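PDB 2PY5: DNA polymerase from Bacillus phage phi29, which copies viral DNA by protein-primed, strand-displacing synthesis with high processivity and fidelity, and proofreads with a 3'-5' exonuclease activity. Local coordinates for residues F[171-174]-F[175-179]; F[197-201]-F[202-206]; F[379-382]-F[383-386]; F[558-562]-F[563-567]. The protein carries 2 engineered substitutions. One frame throughout, in Å; residues are numbered along the deposited sequence.

Contact 1: residues F[171-174]-F[175-179]; sequences QIIA and EALLI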
loop_
_atom_site.group_PDB
_atom_site.type_symbol
_atom_site.label_atom_id
_atom_site.label_comp_id
_atom_site.label_asym_id
_atom_site.label_seq_id
_atom_site.Cartn_x
_atom_site.Cartn_y
_atom_site.Cartn_z
ATOM N N GLN F 171 -3.686 -17.065 15.958
ATOM C CA GLN F 171 -4.853 -16.580 16.690
ATOM C C GLN F 171 -5.046 -15.081 16.485
ATOM O O GLN F 171 -6.177 -14.618 16.452
ATOM C CB GLN F 171 -4.760 -16.918 18.185
ATOM C CG GLN F 171 -6.013 -16.500 18.956
ATOM C CD GLN F 171 -6.118 -17.080 20.353
ATOM O OE1 GLN F 171 -6.817 -16.531 21.208
ATOM N NE2 GLN F 171 -5.446 -18.190 20.589
ATOM N N ILE F 172 -3.954 -14.324 16.367
ATOM C CA ILE F 172 -4.074 -12.879 16.077
ATOM C C ILE F 172 -4.835 -12.682 14.758
ATOM O O ILE F 172 -5.798 -11.900 14.695
ATOM C CB ILE F 172 -2.697 -12.199 15.990
ATOM C CG1 ILE F 172 -2.092 -12.055 17.386
ATOM C CG2 ILE F 172 -2.817 -10.804 15.310
ATOM C CD1 ILE F 172 -0.590 -11.879 17.375
ATOM N N ILE F 173 -4.403 -13.385 13.714
ATOM C CA ILE F 173 -5.047 -13.264 12.407
ATOM C C ILE F 173 -6.489 -13.834 12.444
ATOM O O ILE F 173 -7.396 -13.236 11.877
ATOM C CB ILE F 173 -4.194 -13.884 11.286
ATOM C CG1 ILE F 173 -2.882 -13.092 11.106
ATOM C CG2 ILE F 173 -4.979 -13.923 9.980
ATOM C CD1 ILE F 173 -3.054 -11.575 10.795
ATOM N N ALA F 174 -6.706 -14.941 13.150
ATOM C CA ALA F 174 -8.080 -15.441 13.332
ATOM C C ALA F 174 -8.986 -14.409 13.987
ATOM O O ALA F 174 -10.118 -14.206 13.552
ATOM C CB ALA F 174 -8.091 -16.734 14.156
ATOM N N GLU F 175 -8.511 -13.777 15.059
ATOM C CA GLU F 175 -9.315 -12.794 15.786
ATOM C C GLU F 175 -9.618 -11.572 14.915
ATOM O O GLU F 175 -10.740 -11.065 14.909
ATOM C CB GLU F 175 -8.616 -12.375 17.079
ATOM C CG GLU F 175 -8.577 -13.506 18.141
ATOM C CD GLU F 175 -7.780 -13.156 19.393
ATOM O OE1 GLU F 175 -6.994 -12.185 19.365
ATOM O OE2 GLU F 175 -7.949 -13.856 20.416
ATOM N N ALA F 176 -8.602 -11.094 14.207
ATOM C CA ALA F 176 -8.753 -9.898 13.377
ATOM C C ALA F 176 -9.678 -10.172 12.193
ATOM O O ALA F 176 -10.554 -9.362 11.899
ATOM C CB ALA F 176 -7.392 -9.379 12.894
ATOM N N LEU F 177 -9.491 -11.313 11.528
ATOM C CA LEU F 177 -10.358 -11.653 10.399
ATOM C C LEU F 177 -11.803 -11.857 10.829
ATOM O O LEU F 177 -12.717 -11.429 10.132
ATOM C CB LEU F 177 -9.874 -12.889 9.670
ATOM C CG LEU F 177 -8.612 -12.711 8.849
ATOM C CD1 LEU F 177 -8.172 -14.052 8.319
ATOM C CD2 LEU F 177 -8.863 -11.733 7.690
ATOM N N LEU F 178 -12.018 -12.490 11.977
ATOM C CA LEU F 178 -13.390 -12.690 12.442
ATOM C C LEU F 178 -14.104 -11.347 12.685
ATOM O O LEU F 178 -15.266 -11.157 12.283
ATOM C CB LEU F 178 -13.426 -13.575 13.692
ATOM C CG LEU F 178 -14.842 -13.932 14.156
ATOM C CD1 LEU F 178 -15.596 -14.644 13.061
ATOM C CD2 LEU F 178 -14.787 -14.764 15.405
ATOM N N ILE F 179 -13.423 -10.401 13.338
ATOM C CA ILE F 179 -13.979 -9.074 13.537
ATOM C C ILE F 179 -14.319 -8.416 12.191
ATOM O O ILE F 179 -15.393 -7.861 12.037
ATOM C CB ILE F 179 -13.024 -8.168 14.360
ATOM C CG1 ILE F 179 -12.880 -8.700 15.795
ATOM C CG2 ILE F 179 -13.519 -6.757 14.391
ATOM C CD1 ILE F 179 -11.603 -8.228 16.487
#

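Contact 2: residues F[197-201]-F[202-206]; sequences GFKDI and ITTKK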
loop_
_atom_site.group_PDB
_atom_site.type_symbol
_atom_site.label_atom_id
_atom_site.label_comp_id
_atom_site.label_asym_id
_atom_site.label_seq_id
_atom_site.Cartn_x
_atom_site.Cartn_y
_atom_site.Cartn_z
ATOM N N GLY F 197 -18.782 -1.362 -0.505
ATOM C CA GLY F 197 -19.449 -0.467 0.457
ATOM C C GLY F 197 -19.895 0.822 -0.181
ATOM O O GLY F 197 -21.014 1.300 0.076
ATOM N N PHE F 198 -19.044 1.378 -1.016
ATOM C CA PHE F 198 -19.384 2.575 -1.776
ATOM C C PHE F 198 -20.581 2.320 -2.689
ATOM O O PHE F 198 -21.541 3.107 -2.714
ATOM C CB PHE F 198 -18.186 3.020 -2.584
ATOM C CG PHE F 198 -18.448 4.210 -3.437
ATOM C CD1 PHE F 198 -18.775 5.433 -2.870
ATOM C CD2 PHE F 198 -18.374 4.109 -4.807
ATOM C CE1 PHE F 198 -19.017 6.539 -3.679
ATOM C CE2 PHE F 198 -18.622 5.212 -5.620
ATOM C CZ PHE F 198 -18.940 6.415 -5.056
ATOM N N LYS F 199 -20.553 1.229 -3.444
ATOM C CA LYS F 199 -21.717 0.871 -4.285
ATOM C C LYS F 199 -22.999 0.703 -3.497
ATOM O O LYS F 199 -24.073 1.113 -3.958
ATOM C CB LYS F 199 -21.455 -0.383 -5.094
ATOM C CG LYS F 199 -20.429 -0.153 -6.138
ATOM C CD LYS F 199 -20.219 -1.391 -6.968
ATOM C CE LYS F 199 -19.212 -1.139 -8.050
ATOM N NZ LYS F 199 -18.858 -2.387 -8.786
ATOM N N ASP F 200 -22.902 0.120 -2.313
ATOM C CA ASP F 200 -24.084 -0.045 -1.435
ATOM C C ASP F 200 -24.712 1.317 -1.153
ATOM O O ASP F 200 -25.953 1.451 -1.122
ATOM C CB ASP F 200 -23.713 -0.680 -0.087
ATOM C CG ASP F 200 -23.401 -2.179 -0.176
ATOM O OD1 ASP F 200 -23.647 -2.813 -1.221
ATOM O OD2 ASP F 200 -22.877 -2.698 0.834
ATOM N N ILE F 201 -23.866 2.314 -0.910
ATOM C CA ILE F 201 -24.330 3.622 -0.455
ATOM C C ILE F 201 -24.853 4.481 -1.585
ATOM O O ILE F 201 -25.907 5.112 -1.437
ATOM C CB ILE F 201 -23.230 4.356 0.332
ATOM C CG1 ILE F 201 -22.959 3.626 1.649
ATOM C CG2 ILE F 201 -23.630 5.824 0.606
ATOM C CD1 ILE F 201 -24.179 3.441 2.528
ATOM N N ILE F 202 -24.158 4.502 -2.719
ATOM C CA ILE F 202 -24.638 5.312 -3.853
ATOM C C ILE F 202 -25.639 4.562 -4.728
ATOM O O ILE F 202 -26.380 5.199 -5.476
ATOM C CB ILE F 202 -23.476 5.916 -4.686
ATOM C CG1 ILE F 202 -22.813 4.879 -5.583
ATOM C CG2 ILE F 202 -22.475 6.575 -3.761
ATOM C CD1 ILE F 202 -22.187 5.523 -6.848
ATOM N N THR F 203 -25.704 3.231 -4.553
ATOM C CA THR F 203 -26.489 2.260 -5.341
ATOM C C THR F 203 -25.799 1.882 -6.631
ATOM O O THR F 203 -25.186 2.727 -7.285
ATOM C CB THR F 203 -27.952 2.695 -5.671
ATOM O OG1 THR F 203 -27.959 3.654 -6.751
ATOM C CG2 THR F 203 -28.650 3.256 -4.442
ATOM N N THR F 204 -25.892 0.604 -6.991
ATOM C CA THR F 204 -25.322 0.110 -8.233
ATOM C C THR F 204 -25.944 0.804 -9.451
ATOM O O THR F 204 -25.245 1.092 -10.400
ATOM C CB THR F 204 -25.469 -1.430 -8.344
ATOM O OG1 THR F 204 -24.591 -2.058 -7.406
ATOM C CG2 THR F 204 -25.130 -1.907 -9.735
ATOM N N LYS F 205 -27.245 1.089 -9.402
ATOM C CA LYS F 205 -27.923 1.813 -10.480
ATOM C C LYS F 205 -27.201 3.132 -10.770
ATOM O O LYS F 205 -26.865 3.424 -11.928
ATOM C CB LYS F 205 -29.382 2.087 -10.102
ATOM C CG LYS F 205 -30.193 2.786 -11.178
ATOM C CD LYS F 205 -31.662 2.885 -10.774
ATOM C CE LYS F 205 -32.496 3.558 -11.860
ATOM N NZ LYS F 205 -32.576 2.751 -13.113
ATOM N N LYS F 206 -26.963 3.924 -9.728
ATOM C CA LYS F 206 -26.270 5.201 -9.912
ATOM C C LYS F 206 -24.832 4.973 -10.348
ATOM O O LYS F 206 -24.341 5.657 -11.244
ATOM C CB LYS F 206 -26.295 6.053 -8.642
ATOM C CG LYS F 206 -25.633 7.436 -8.822
ATOM C CD LYS F 206 -25.885 8.400 -7.667
ATOM C CE LYS F 206 -25.152 9.728 -7.883
ATOM N NZ LYS F 206 -25.130 10.575 -6.633
#

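Contact 3: residues F[379-382]-F[383-386]; sequences KQLA and KLML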
loop_
_atom_site.group_PDB
_atom_site.type_symbol
_atom_site.label_atom_id
_atom_site.label_comp_id
_atom_site.label_asym_id
_atom_site.label_seq_id
_atom_site.Cartn_x
_atom_site.Cartn_y
_atom_site.Cartn_z
ATOM N N LYS F 379 -12.480 0.659 14.798
ATOM C CA LYS F 379 -11.927 1.937 14.354
ATOM C C LYS F 379 -10.950 1.711 13.205
ATOM O O LYS F 379 -10.986 2.428 12.219
ATOM C CB LYS F 379 -11.211 2.666 15.482
ATOM C CG LYS F 379 -10.684 4.037 15.068
ATOM C CD LYS F 379 -10.057 4.760 16.222
ATOM C CE LYS F 379 -9.743 6.191 15.872
ATOM N NZ LYS F 379 -9.420 6.981 17.089
ATOM N N GLN F 380 -10.085 0.703 13.332
ATOM C CA GLN F 380 -9.108 0.419 12.273
ATOM C C GLN F 380 -9.800 0.033 10.984
ATOM O O GLN F 380 -9.316 0.332 9.892
ATOM C CB GLN F 380 -8.159 -0.734 12.663
ATOM C CG GLN F 380 -7.413 -0.548 13.956
ATOM C CD GLN F 380 -6.938 0.865 14.170
ATOM O OE1 GLN F 380 -6.219 1.422 13.340
ATOM N NE2 GLN F 380 -7.341 1.460 15.289
ATOM N N LEU F 381 -10.903 -0.699 11.102
ATOM C CA LEU F 381 -11.620 -1.142 9.930
ATOM C C LEU F 381 -12.301 0.028 9.236
ATOM O O LEU F 381 -12.368 0.055 8.015
ATOM C CB LEU F 381 -12.627 -2.223 10.282
ATOM C CG LEU F 381 -12.001 -3.541 10.718
ATOM C CD1 LEU F 381 -13.121 -4.447 11.210
ATOM C CD2 LEU F 381 -11.195 -4.203 9.599
ATOM N N ALA F 382 -12.780 0.996 10.014
ATOM C CA ALA F 382 -13.370 2.213 9.431
ATOM C C ALA F 382 -12.320 3.003 8.656
ATOM O O ALA F 382 -12.579 3.498 7.562
ATOM C CB ALA F 382 -14.005 3.068 10.520
ATOM N N LYS F 383 -11.122 3.114 9.219
ATOM C CA LYS F 383 -10.005 3.751 8.534
ATOM C C LYS F 383 -9.681 3.007 7.247
ATOM O O LYS F 383 -9.448 3.600 6.197
ATOM C CB LYS F 383 -8.792 3.786 9.454
ATOM C CG LYS F 383 -9.003 4.684 10.668
ATOM C CD LYS F 383 -8.006 4.410 11.767
ATOM C CE LYS F 383 -6.602 4.741 11.368
ATOM N NZ LYS F 383 -5.663 4.401 12.492
ATOM N N LEU F 384 -9.674 1.681 7.333
ATOM C CA LEU F 384 -9.400 0.867 6.174
ATOM C C LEU F 384 -10.436 1.090 5.070
ATOM O O LEU F 384 -10.088 1.218 3.897
ATOM C CB LEU F 384 -9.331 -0.612 6.586
ATOM C CG LEU F 384 -8.657 -1.593 5.652
ATOM C CD1 LEU F 384 -7.204 -1.224 5.329
ATOM C CD2 LEU F 384 -8.724 -2.966 6.311
ATOM N N MET F 385 -11.709 1.192 5.436
ATOM C CA MET F 385 -12.753 1.449 4.443
ATOM C C MET F 385 -12.557 2.814 3.759
ATOM O O MET F 385 -12.671 2.944 2.546
ATOM C CB MET F 385 -14.137 1.383 5.087
ATOM C CG MET F 385 -14.590 -0.033 5.428
ATOM S SD MET F 385 -14.923 -1.036 3.984
ATOM C CE MET F 385 -16.471 -0.339 3.384
ATOM N N LEU F 386 -12.240 3.824 4.550
ATOM C CA LEU F 386 -12.024 5.175 4.022
ATOM C C LEU F 386 -10.793 5.247 3.132
ATOM O O LEU F 386 -10.783 5.960 2.129
ATOM C CB LEU F 386 -11.876 6.160 5.181
ATOM C CG LEU F 386 -13.182 6.452 5.920
ATOM C CD1 LEU F 386 -12.907 7.075 7.275
ATOM C CD2 LEU F 386 -14.098 7.362 5.079
HETATM O O HOH W 1 -6.236 4.146 15.761
#

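Contact 4: residues F[558-562]-F[563-567]; sequences PVQVP and GGVVL. With nucleotides of chain A; nucleotides of chain B.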
loop_
_atom_site.group_PDB
_atom_site.type_symbol
_atom_site.label_atom_id
_atom_site.label_comp_id
_atom_site.label_asym_id
_atom_site.label_seq_id
_atom_site.Cartn_x
_atom_site.Cartn_y
_atom_site.Cartn_z
ATOM N N PRO F 558 13.967 -12.186 -0.409
ATOM C CA PRO F 558 13.460 -13.518 -0.720
ATOM C C PRO F 558 14.087 -14.139 -1.974
ATOM O O PRO F 558 14.123 -13.514 -3.037
ATOM C CB PRO F 558 11.971 -13.278 -0.916
ATOM C CG PRO F 558 11.899 -11.885 -1.409
ATOM C CD PRO F 558 12.998 -11.137 -0.760
ATOM N N VAL F 559 14.575 -15.368 -1.831
ATOM C CA VAL F 559 15.147 -16.117 -2.930
ATOM C C VAL F 559 14.363 -17.423 -3.062
ATOM O O VAL F 559 14.184 -18.137 -2.073
ATOM C CB VAL F 559 16.642 -16.436 -2.658
ATOM C CG1 VAL F 559 17.244 -17.249 -3.798
ATOM C CG2 VAL F 559 17.414 -15.139 -2.414
ATOM N N GLN F 560 13.898 -17.743 -4.273
ATOM C CA GLN F 560 13.299 -19.053 -4.527
ATOM C C GLN F 560 14.402 -20.102 -4.621
ATOM O O GLN F 560 15.340 -19.979 -5.426
ATOM C CB GLN F 560 12.490 -19.110 -5.824
ATOM C CG GLN F 560 11.341 -18.094 -5.936
ATOM C CD GLN F 560 10.107 -18.392 -5.070
ATOM O OE1 GLN F 560 9.243 -17.517 -4.897
ATOM N NE2 GLN F 560 10.019 -19.569 -4.529
ATOM N N VAL F 561 14.262 -21.127 -3.793
ATOM C CA VAL F 561 15.138 -22.281 -3.759
ATOM C C VAL F 561 14.282 -23.567 -3.787
ATOM O O VAL F 561 13.055 -23.499 -3.657
ATOM C CB VAL F 561 16.013 -22.243 -2.475
ATOM C CG1 VAL F 561 16.848 -20.974 -2.440
ATOM C CG2 VAL F 561 15.115 -22.325 -1.217
ATOM N N PRO F 562 14.905 -24.746 -3.971
ATOM C CA PRO F 562 14.120 -25.969 -3.880
ATOM C C PRO F 562 13.394 -26.046 -2.520
ATOM O O PRO F 562 14.019 -25.918 -1.467
ATOM C CB PRO F 562 15.172 -27.079 -4.058
ATOM C CG PRO F 562 16.259 -26.407 -4.812
ATOM C CD PRO F 562 16.314 -25.024 -4.299
ATOM N N GLY F 563 12.084 -26.192 -2.571
ATOM C CA GLY F 563 11.264 -26.291 -1.371
ATOM C C GLY F 563 10.490 -25.053 -0.991
ATOM O O GLY F 563 9.432 -25.142 -0.387
ATOM N N GLY F 564 10.998 -23.873 -1.327
ATOM C CA GLY F 564 10.313 -22.660 -0.982
ATOM C C GLY F 564 11.155 -21.421 -1.134
ATOM O O GLY F 564 11.961 -21.317 -2.052
ATOM N N VAL F 565 11.007 -20.511 -0.190
ATOM C CA VAL F 565 11.696 -19.224 -0.198
ATOM C C VAL F 565 12.573 -19.135 1.048
ATOM O O VAL F 565 12.100 -19.407 2.149
ATOM C CB VAL F 565 10.719 -18.014 -0.210
ATOM C CG1 VAL F 565 11.444 -16.697 0.146
ATOM C CG2 VAL F 565 10.047 -17.893 -1.565
ATOM N N VAL F 566 13.830 -18.737 0.857
ATOM C CA VAL F 566 14.696 -18.327 1.963
ATOM C C VAL F 566 14.867 -16.819 1.921
ATOM O O VAL F 566 15.099 -16.244 0.861
ATOM C CB VAL F 566 16.077 -19.002 1.883
ATOM C CG1 VAL F 566 17.039 -18.413 2.921
ATOM C CG2 VAL F 566 15.921 -20.482 2.069
ATOM N N LEU F 567 14.755 -16.189 3.083
ATOM C CA LEU F 567 15.015 -14.770 3.246
ATOM C C LEU F 567 16.486 -14.642 3.595
ATOM O O LEU F 567 16.902 -15.000 4.699
ATOM C CB LEU F 567 14.135 -14.197 4.349
ATOM C CG LEU F 567 12.633 -14.259 4.022
ATOM C CD1 LEU F 567 11.786 -13.815 5.200
ATOM C CD2 LEU F 567 12.367 -13.385 2.809
ATOM P P DT A 7 7.037 -15.010 10.117
ATOM O OP1 DT A 7 6.158 -15.783 11.008
ATOM O OP2 DT A 7 7.678 -13.772 10.604
ATOM O "O5'" DT A 7 8.240 -15.919 9.588
ATOM C "C5'" DT A 7 7.999 -17.153 8.928
ATOM C "C4'" DT A 7 9.343 -17.771 8.585
ATOM O "O4'" DT A 7 10.083 -16.865 7.744
ATOM C "C3'" DT A 7 10.278 -18.042 9.765
ATOM O "O3'" DT A 7 10.022 -19.303 10.398
ATOM C "C2'" DT A 7 11.626 -18.064 9.059
ATOM C "C1'" DT A 7 11.472 -17.000 7.986
ATOM N N1 DT A 7 12.045 -15.656 8.359
ATOM C C2 DT A 7 13.383 -15.457 8.129
ATOM O O2 DT A 7 14.114 -16.306 7.653
ATOM N N3 DT A 7 13.850 -14.219 8.474
ATOM C C4 DT A 7 13.122 -13.177 9.013
ATOM O O4 DT A 7 13.652 -12.095 9.289
ATOM C C5 DT A 7 11.723 -13.447 9.232
ATOM C C7 DT A 7 10.839 -12.384 9.810
ATOM C C6 DT A 7 11.244 -14.659 8.899
ATOM P P DT B 5 9.365 -10.937 -12.625
ATOM O OP1 DT B 5 10.091 -9.851 -13.335
ATOM O OP2 DT B 5 8.360 -11.756 -13.341
ATOM O "O5'" DT B 5 10.436 -11.978 -12.048
ATOM C "C5'" DT B 5 11.586 -11.521 -11.357
ATOM C "C4'" DT B 5 12.122 -12.611 -10.448
ATOM O "O4'" DT B 5 11.227 -12.819 -9.328
ATOM C "C3'" DT B 5 12.275 -13.984 -11.085
ATOM O "O3'" DT B 5 13.425 -14.612 -10.539
ATOM C "C2'" DT B 5 10.994 -14.720 -10.696
ATOM C "C1'" DT B 5 10.781 -14.168 -9.299
ATOM N N1 DT B 5 9.367 -14.087 -8.835
ATOM C C2 DT B 5 9.031 -14.582 -7.591
ATOM O O2 DT B 5 9.810 -15.111 -6.787
ATOM N N3 DT B 5 7.699 -14.406 -7.291
ATOM C C4 DT B 5 6.717 -13.826 -8.075
ATOM O O4 DT B 5 5.563 -13.722 -7.668
ATOM C C5 DT B 5 7.144 -13.324 -9.350
ATOM C C7 DT B 5 6.178 -12.674 -10.285
ATOM C C6 DT B 5 8.440 -13.474 -9.671
ATOM P P DT A 6 4.649 -9.931 8.742
ATOM O OP1 DT A 6 3.493 -10.344 9.530
ATOM O OP2 DT A 6 5.778 -9.225 9.357
ATOM O "O5'" DT A 6 5.335 -11.239 8.107
ATOM C "C5'" DT A 6 4.539 -12.322 7.656
ATOM C "C4'" DT A 6 5.463 -13.306 6.976
ATOM O "O4'" DT A 6 6.089 -12.710 5.827
ATOM C "C3'" DT A 6 6.623 -13.748 7.861
ATOM O "O3'" DT A 6 6.233 -14.799 8.743
ATOM C "C2'" DT A 6 7.664 -14.167 6.832
ATOM C "C1'" DT A 6 7.355 -13.306 5.612
ATOM N N1 DT A 6 8.320 -12.190 5.386
ATOM C C2 DT A 6 8.772 -11.979 4.108
ATOM O O2 DT A 6 8.434 -12.648 3.152
ATOM N N3 DT A 6 9.659 -10.937 3.994
ATOM C C4 DT A 6 10.105 -10.100 5.004
ATOM O O4 DT A 6 10.896 -9.188 4.780
ATOM C C5 DT A 6 9.563 -10.362 6.314
ATOM C C7 DT A 6 9.968 -9.528 7.482
ATOM C C6 DT A 6 8.701 -11.390 6.445
#

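Contact 1: residues F[171-174]-F[175-179]
Glu-175 runs back alongside the turn that starts at Gln-171 and meets it through both backbone and side chain. Its N donates to Gln-171 O at 2.8 Å, with an N-H...O angle of 160°, and Glu-175 CG comes within 3.1 Å of that same oxygen. The side-chain approach follows from the first torsion, which lays CG beside the backbone N (chi1 -69°). Extended from there, the chain carries Glu-175 OE2 to 3.6 Å from Gln-171 CG, where the carboxylate stands almost perpendicular to the neighbouring amide, their planes 81° apart. Ala-174 contributes through its carbonyl, since Ala-174 O receives Leu-178 N at 3.0 Å. Its methyl is turned from the following segment and rests on Ser-10 of strand 8-15 and on His-35. Ile-173 completes the local contact: its O accepts from Leu-177 N at 2.9 Å, and its CG2 branch touches Leu-177 CD1 at 3.6 Å, a van der Waals contact one turn along. Both side chains touch Ser-122, which binds single-stranded DNA, and Ile-173 also touches His-61, where the primer terminal protein interacts. The chemistry is divided: Ile-173 and Leu-177 form an apolar patch toward helices 122-125 and 130-136, whereas the Glu-175 side chain, touching His-35 and Leu-139, sits in a partly exposed place that would probably favour a charged carboxylate.

Contact 2: residues F[197-201]-F[202-206]
Thr-203 OG1 is gripped by two groups, donating a hydrogen bond to Ile-202 O at 2.6 Å and accepting Lys-206 N at 3.2 Å, while the Thr-203 backbone N makes a weak, bent bond of 2.7 Å to Lys-199 O. The OG1 donation runs in the carbonyl plane onto a lone pair of Ile-202 O; the acceptance, at an N-H...O angle of 164°, is the capping bond of the next helix. Before the break, Ile-202 N still donates to Phe-198 O at 3.0 Å, nearly along the C=O axis. The side chains of the same two residues pack together. Ile-202 CG2 lies 3.5 Å from Phe-198 CE1, and Ile-202 CD1 is 3.8 Å from Phe-198 CE2, so both branches meet the ring, with CG1 over one face and offset toward its rim. Phe-198 reaches this place because its CG is anti to the backbone N (chi1 178°). Phe-207, from helix 204-210, touches both residues. A positive phi of 81° at Thr-203 ends regular helical geometry, and its hydroxyl caps the N-terminus of helix 204-210. The result is a break between two consecutive helices, 190-202 and 204-210, with a threonine N-cap, within the region that coordinates DNA synthesis and degradation.

Contact 3: residues F[379-382]-F[383-386]
Continuous alpha-helical backbone links the two segments through four i to i+4 bonds, from Lys-383 N to Lys-379 O at 3.1 Å through to Leu-386 N to Ala-382 O at 3.0 Å. On the polar side, Gln-380 and Lys-383 lie side by side and point the same way. Lys-383 NZ donates to Gln-380 OE1 at 3.1 Å, approaching with a C=O...N angle of 135° and slightly tilted from the carbonyl plane. Two bends bring the groups together: Gln-380 turns at chi2 (-39°) and the lysine chain turns at chi3 (65°). A water accepts from Gln-380 NE2 at 2.9 Å and more weakly from Lys-383 NZ at 3.3 Å. Because NE2 also donates to Gly-376 O, one turn earlier, the amide is fixed in rotation, with OE1 presented to the lysine. Lys-379, which stabilises the incoming nucleotide, has its NZ 6.5 Å from NZ of Lys-383, a nucleotide-binding residue probably involved in nucleotide selection. Their closeness, with Lys-371 near Ala-382, is consistent with a basic patch for phosphates. On another side, Leu-381 CD2 loosely meets Leu-384 CD2 at 4.3 Å. Ala-382 and Leu-386 both touch Trp-367 of helix 361-373. The sequence from Lys-383 into Asn-387, Tyr-390 and Gly-391 is the motif B signature of B-family polymerases. Chemically, the Gln-380 amide, itself held by Gly-376 O and the water, fixes the position of the Lys-383 amine in the nucleotide-binding site.

Contact 4: residues F[558-562]-F[563-567]
Val-559 and Val-566 face each other as a hydrogen-bonded antiparallel pair, with Val-559 N to Val-566 O at 2.9 Å and Val-566 N to Val-559 O at 3.0 Å. Val-561 and Gly-564 form the next such pair; Val-561 N donates to Gly-564 O almost straight, at an N-H...O angle of 171°. Side chains alternate between the two faces. Pro-558 CB touches Val-565 CG1 at 3.6 Å and Leu-567 CD2 at 3.7 Å, so the proline sits against both neighbours, while on the opposite face Val-561 CG2 meets Val-566 CG2 at 3.9 Å. Leu-567 then reaches outward to DNA: with CG beside the backbone N (chi1 -64°), its CD1 lies 3.7 Å from N1 of DT7 and 3.7 Å from C2 of DT6, both of chain A. On the other strand, Gln-560 CG approaches O2 of DT5 of chain B at 3.5 Å. The type II turn from Val-561 to Gly-564 closes the hairpin in this register. Gly-563, at its third position with phi 103°, takes backbone angles that call for glycine; those of Gly-564, the last residue of the turn, call for it too. The hairpin belongs to the thumb subdomain, whose final segment from Gly-563 onward is involved in DNA and terminal-protein binding. Helix 63-76 packs on the Val-565 and Leu-567 face through Phe-65, strand 412-416 meets Gln-560 through Leu-412 and Phe-414, and the loop residues Val-19 and Cys-22 lie against Val-561 and Val-566.

In the fold
Contact 3 links the first two contacts. Its centre lies about 16 Å from that of contact 1 and about 18 Å from that of contact 2, and it touches both: Leu-381 CD1 meets Ile-179 CG2 at 4.0 Å, and Met-385 CE meets Gly-197 CA at 4.2 Å. The motif B helix thereby packs on the exonuclease domain and on the region joining the two activities. Contact 4 stands apart, with its centre about 34 Å from that of contact 3, yet it touches DNA directly, whereas the nearest atoms of contacts 1, 2 and 3 lie about 7, 8 and 9 Å from nucleic acid. Contacts 1 and 4 both border single-strand-binding exonuclease residues, through Ser-122 and Phe-65 respectively.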